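Local coordinates for protein crustacyanin-C1 subunit (PDB 1I4U) that binds the carotenoid astaxanthin as a lipocalin subunit of crustacyanin, the complex that gives the lobster carapace its blue colour, at residues V106-D111 and E151-N156. Numbering follows the deposited sequence.
Sequences VILETD and EAAFKN
Leu108 reaches from the barrel wall to Phe154 and Ala153 on the helix, and one methyl does nearly all the touching. Its CD1 lies 3.6 Å from CE1 of Phe154 and 3.7 Å from CD1 of the same ring, meeting that C–C bond obliquely. The same methyl is 4.4 Å from Ala153 CB and 4.1 Å from Ala153 O, so it touches both the ring and the helix backbone. Phe154 holds CG opposite its own carbonyl carbon (chi1 -73°), which swings the ring off the helix flank toward the strand; Val159, Phe164 and Cys117 also line it. A classic beta bulge sets Leu108 and Glu109 together across from Cys117, consistent with both CB atoms pointing at the helix. In Glu109, CG anti to the backbone N (chi1 -172°) and an extended chain carry OE1 to 4.0 Å from Ala153 CB. Its OE2 is hydrogen-bonded to the hydroxyl of Tyr115, on the neighbouring strand. Packing of a helix against the outside of the barrel is a hallmark of the lipocalin fold, and here the axes of 106-110 and 151-156 come within 8.6 Å, consistent with the small side chain of Ala153 at the closest point. With no hydrogen bond or salt bridge between the two segments, their direct contact depends on apolar packing and shape.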
loop_
_atom_site.group_PDB
_atom_site.type_symbol
_atom_site.label_atom_id
_atom_site.label_comp_id
_atom_site.label_asym_id
_atom_site.label_seq_id
_atom_site.Cartn_x
_atom_site.Cartn_y
_atom_site.Cartn_z
ATOM N N VAL A 106 10.936 6.942 -1.704
ATOM C CA VAL A 106 12.340 7.232 -1.902
ATOM C C VAL A 106 12.508 8.745 -2.015
ATOM O O VAL A 106 11.719 9.429 -2.701
ATOM C CB VAL A 106 12.852 6.570 -3.168
ATOM C CG1 VAL A 106 14.275 6.984 -3.420
ATOM C CG2 VAL A 106 12.745 5.051 -3.045
ATOM N N ILE A 107 13.537 9.255 -1.365
ATOM C CA ILE A 107 13.936 10.641 -1.503
ATOM C C ILE A 107 15.021 10.628 -2.565
ATOM O O ILE A 107 16.180 10.302 -2.353
ATOM C CB ILE A 107 14.386 11.251 -0.168
ATOM C CG1 ILE A 107 13.362 11.095 0.955
ATOM C CG2 ILE A 107 14.844 12.702 -0.368
ATOM C CD1 ILE A 107 13.909 11.396 2.354
ATOM N N LEU A 108 14.585 10.933 -3.795
ATOM C CA LEU A 108 15.526 10.861 -4.922
ATOM C C LEU A 108 16.625 11.908 -4.804
ATOM O O LEU A 108 17.762 11.705 -5.245
ATOM C CB LEU A 108 14.766 11.143 -6.206
ATOM C CG LEU A 108 14.042 10.066 -6.932
ATOM C CD1 LEU A 108 13.606 10.588 -8.299
ATOM C CD2 LEU A 108 14.886 8.807 -7.119
ATOM N N GLU A 109 16.278 13.063 -4.243
ATOM C CA GLU A 109 17.210 14.181 -4.118
ATOM C C GLU A 109 16.575 15.195 -3.155
ATOM O O GLU A 109 15.379 15.467 -3.217
ATOM C CB GLU A 109 17.503 14.859 -5.448
ATOM C CG GLU A 109 18.610 15.915 -5.391
ATOM C CD GLU A 109 18.940 16.505 -6.755
ATOM O OE1 GLU A 109 19.114 15.739 -7.709
ATOM O OE2 GLU A 109 18.997 17.752 -6.875
ATOM N N THR A 110 17.413 15.748 -2.282
ATOM C CA THR A 110 16.990 16.851 -1.441
ATOM C C THR A 110 18.214 17.681 -1.025
ATOM O O THR A 110 19.304 17.125 -0.897
ATOM C CB THR A 110 16.229 16.390 -0.205
ATOM O OG1 THR A 110 15.752 17.518 0.556
ATOM C CG2 THR A 110 17.111 15.586 0.730
ATOM N N ASP A 111 17.993 18.954 -0.806
ATOM C CA ASP A 111 18.997 19.806 -0.154
ATOM C C ASP A 111 18.569 20.153 1.263
ATOM O O ASP A 111 19.265 20.990 1.866
ATOM C CB ASP A 111 19.319 21.053 -0.973
ATOM C CG ASP A 111 18.221 22.094 -0.953
ATOM O OD1 ASP A 111 17.121 21.767 -0.476
ATOM O OD2 ASP A 111 18.494 23.221 -1.435
ATOM N N GLU A 151 13.373 18.025 -11.924
ATOM C CA GLU A 151 13.076 17.549 -13.275
ATOM C C GLU A 151 14.184 16.630 -13.746
ATOM O O GLU A 151 13.890 15.589 -14.329
ATOM C CB GLU A 151 12.851 18.721 -14.225
ATOM C CG GLU A 151 12.589 18.201 -15.650
ATOM C CD GLU A 151 12.519 19.290 -16.712
ATOM O OE1 GLU A 151 12.851 20.461 -16.428
ATOM O OE2 GLU A 151 12.115 19.011 -17.866
ATOM N N ALA A 152 15.439 17.062 -13.486
ATOM C CA ALA A 152 16.588 16.268 -13.912
ATOM C C ALA A 152 16.560 14.908 -13.252
ATOM O O ALA A 152 16.751 13.870 -13.874
ATOM C CB ALA A 152 17.894 16.980 -13.633
ATOM N N ALA A 153 16.268 14.915 -11.946
ATOM C CA ALA A 153 16.282 13.674 -11.172
ATOM C C ALA A 153 15.242 12.686 -11.671
ATOM O O ALA A 153 15.496 11.488 -11.767
ATOM C CB ALA A 153 16.081 13.927 -9.686
ATOM N N PHE A 154 14.058 13.210 -11.982
ATOM C CA PHE A 154 13.024 12.309 -12.474
ATOM C C PHE A 154 13.297 11.848 -13.899
ATOM O O PHE A 154 13.026 10.671 -14.202
ATOM C CB PHE A 154 11.686 13.025 -12.333
ATOM C CG PHE A 154 11.186 13.148 -10.891
ATOM C CD1 PHE A 154 10.840 12.004 -10.216
ATOM C CD2 PHE A 154 11.083 14.342 -10.235
ATOM C CE1 PHE A 154 10.369 12.069 -8.920
ATOM C CE2 PHE A 154 10.622 14.426 -8.953
ATOM C CZ PHE A 154 10.331 13.295 -8.240
ATOM N N LYS A 155 13.813 12.733 -14.735
ATOM C CA LYS A 155 14.182 12.308 -16.096
ATOM C C LYS A 155 15.230 11.227 -16.048
ATOM O O LYS A 155 15.231 10.289 -16.860
ATOM C CB LYS A 155 14.670 13.501 -16.890
ATOM C CG LYS A 155 13.579 14.405 -17.454
ATOM C CD LYS A 155 14.209 15.656 -17.973
ATOM C CE LYS A 155 13.676 16.415 -19.132
ATOM N NZ LYS A 155 12.253 16.219 -19.450
ATOM N N ASN A 156 16.114 11.331 -15.081
ATOM C CA ASN A 156 17.190 10.354 -14.944
ATOM C C ASN A 156 16.680 8.948 -14.639
ATOM O O ASN A 156 17.404 7.971 -14.890
ATOM C CB ASN A 156 18.174 10.797 -13.860
ATOM C CG ASN A 156 19.379 9.927 -13.645
ATOM O OD1 ASN A 156 20.318 9.836 -14.444
ATOM N ND2 ASN A 156 19.465 9.246 -12.516
#